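Local coordinates for SusD superfamily protein (PDB 3OTN) that is a putative outer-membrane protein of the SusD family, probably binding carbohydrate for nutrient uptake, at residues Y229-D234 and R390-L395. Residues are numbered along the deposited sequence; the frame is centred on the assembly and turned at random.
Sequences YTLFTD and RGRAGL
T233 and R392 bring the two backbones closest, 6.5 Å between their CA atoms, where the loop 229-234 passes the C-terminal end of helix 380-392. R392 is the one residue of 390-395 that meets the loop. Its CG lies anti to the backbone N (chi1 179°), which sends the chain out toward the loop; a bend at chi3 then turns an edge of the guanidinium, NH1 leading, to the carbonyl oxygen of F232. NH1 of R392 donates to F232 O at 2.9 Å, fairly straight at 161° and tilted 18° from the carbonyl plane. The aliphatic part follows the loop backbone, R392 CD lying 3.2 Å from F232 O and R392 CG 3.7 Å from T233 O. L231 crosses the arginine obliquely, its CD2 4.0 Å from R392 NH1, and also packs on helix 360-375. The contact thus joins the loop between helix 210-225 and strand 249-253 to a helix end near the surface of this SusD-family chain. Just past R392 the helix closes in a Schellman motif: L395 N bonds to R390 O and G394 N to G391 O, with G394 at positive phi. A water donates to both T233 O and R392 O, bridging loop and helix. NH1 also forms a salt bridge with E248, which accepts from F232 N, while NH2 pairs with D417, the arginine's strongest partner, and bonds T361 OG1. A leucine in place of R392 would probably leave F232 O without this donor and both acids without their arginine partner. The F232 ring leads away from the helix and meets F249 edge-to-face.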
loop_
_atom_site.group_PDB
_atom_site.type_symbol
_atom_site.label_atom_id
_atom_site.label_comp_id
_atom_site.label_asym_id
_atom_site.label_seq_id
_atom_site.Cartn_x
_atom_site.Cartn_y
_atom_site.Cartn_z
ATOM N N TYR A 229 -0.114 11.272 -16.255
ATOM C CA TYR A 229 0.946 10.730 -15.386
ATOM C C TYR A 229 2.104 10.302 -16.287
ATOM O O TYR A 229 1.897 9.893 -17.438
ATOM C CB TYR A 229 0.451 9.538 -14.546
ATOM C CG TYR A 229 -0.799 9.863 -13.741
ATOM C CD1 TYR A 229 -0.713 10.587 -12.573
ATOM C CD2 TYR A 229 -2.071 9.532 -14.216
ATOM C CE1 TYR A 229 -1.846 10.958 -11.848
ATOM C CE2 TYR A 229 -3.223 9.874 -13.496
ATOM C CZ TYR A 229 -3.103 10.588 -12.315
ATOM O OH TYR A 229 -4.203 10.922 -11.575
ATOM N N THR A 230 3.309 10.383 -15.740
ATOM C CA THR A 230 4.535 10.032 -16.444
ATOM C C THR A 230 5.409 9.258 -15.482
ATOM O O THR A 230 5.319 9.453 -14.269
ATOM C CB THR A 230 5.316 11.294 -16.908
ATOM O OG1 THR A 230 5.438 12.188 -15.800
ATOM C CG2 THR A 230 4.592 12.012 -18.022
ATOM N N LEU A 231 6.210 8.351 -16.018
ATOM C CA LEU A 231 7.160 7.588 -15.220
ATOM C C LEU A 231 8.317 8.505 -14.762
ATOM O O LEU A 231 8.792 9.344 -15.520
ATOM C CB LEU A 231 7.714 6.418 -16.032
ATOM C CG LEU A 231 6.806 5.209 -16.254
ATOM C CD1 LEU A 231 7.519 4.189 -17.186
ATOM C CD2 LEU A 231 6.401 4.554 -14.946
ATOM N N PHE A 232 8.755 8.343 -13.522
ATOM C CA PHE A 232 9.981 8.996 -13.051
ATOM C C PHE A 232 11.159 8.379 -13.787
ATOM O O PHE A 232 11.161 7.187 -14.082
ATOM C CB PHE A 232 10.200 8.758 -11.535
ATOM C CG PHE A 232 9.182 9.425 -10.665
ATOM C CD1 PHE A 232 8.870 10.764 -10.839
ATOM C CD2 PHE A 232 8.575 8.721 -9.632
ATOM C CE1 PHE A 232 7.925 11.403 -10.010
ATOM C CE2 PHE A 232 7.628 9.359 -8.799
ATOM C CZ PHE A 232 7.308 10.678 -9.003
ATOM N N THR A 233 12.169 9.184 -14.067
ATOM C CA THR A 233 13.344 8.712 -14.798
ATOM C C THR A 233 14.327 8.055 -13.866
ATOM O O THR A 233 15.145 7.258 -14.295
ATOM C CB THR A 233 14.020 9.865 -15.573
ATOM O OG1 THR A 233 14.361 10.911 -14.648
ATOM C CG2 THR A 233 13.054 10.407 -16.595
ATOM N N ASP A 234 14.271 8.396 -12.587
ATOM C CA ASP A 234 15.109 7.705 -11.593
ATOM C C ASP A 234 14.377 7.473 -10.272
ATOM O O ASP A 234 13.203 7.805 -10.153
ATOM C CB ASP A 234 16.404 8.477 -11.412
ATOM C CG ASP A 234 16.206 9.797 -10.745
ATOM O OD1 ASP A 234 15.095 10.054 -10.235
ATOM O OD2 ASP A 234 17.194 10.561 -10.724
ATOM N N ARG A 390 12.263 -2.107 -16.792
ATOM C CA ARG A 390 13.576 -2.716 -16.856
ATOM C C ARG A 390 14.655 -1.707 -17.287
ATOM O O ARG A 390 15.717 -1.665 -16.679
ATOM C CB ARG A 390 13.555 -3.950 -17.780
ATOM C CG ARG A 390 12.830 -5.164 -17.163
ATOM C CD ARG A 390 12.730 -6.337 -18.183
ATOM N NE ARG A 390 14.054 -6.774 -18.569
ATOM C CZ ARG A 390 14.833 -7.628 -17.888
ATOM N NH1 ARG A 390 14.429 -8.249 -16.770
ATOM N NH2 ARG A 390 16.045 -7.882 -18.349
ATOM N N GLY A 391 14.360 -0.884 -18.298
ATOM C CA GLY A 391 15.305 0.151 -18.793
ATOM C C GLY A 391 15.699 1.188 -17.742
ATOM O O GLY A 391 16.859 1.546 -17.628
ATOM N N ARG A 392 14.724 1.669 -16.973
ATOM C CA ARG A 392 15.001 2.528 -15.842
ATOM C C ARG A 392 15.955 1.840 -14.844
ATOM O O ARG A 392 16.816 2.500 -14.271
ATOM C CB ARG A 392 13.702 2.919 -15.163
ATOM C CG ARG A 392 13.887 3.805 -13.952
ATOM C CD ARG A 392 12.588 4.350 -13.488
ATOM N NE ARG A 392 11.599 3.352 -13.093
ATOM C CZ ARG A 392 10.307 3.628 -12.863
ATOM N NH1 ARG A 392 9.844 4.875 -12.974
ATOM N NH2 ARG A 392 9.469 2.663 -12.484
ATOM N N ALA A 393 15.809 0.521 -14.663
ATOM C CA ALA A 393 16.726 -0.255 -13.805
ATOM C C ALA A 393 18.073 -0.632 -14.474
ATOM O O ALA A 393 18.842 -1.409 -13.904
ATOM C CB ALA A 393 16.019 -1.509 -13.274
ATOM N N GLY A 394 18.374 -0.088 -15.655
ATOM C CA GLY A 394 19.625 -0.380 -16.341
ATOM C C GLY A 394 19.732 -1.764 -16.941
ATOM O O GLY A 394 20.827 -2.182 -17.296
ATOM N N LEU A 395 18.604 -2.462 -17.056
ATOM C CA LEU A 395 18.535 -3.813 -17.557
ATOM C C LEU A 395 18.153 -3.828 -19.028
ATOM O O LEU A 395 17.398 -2.971 -19.504
ATOM C CB LEU A 395 17.486 -4.608 -16.789
ATOM C CG LEU A 395 17.690 -4.693 -15.281
ATOM C CD1 LEU A 395 16.514 -5.378 -14.620
ATOM C CD2 LEU A 395 19.046 -5.375 -14.958
HETATM O O HOH W 1 17.162 5.322 -13.346
#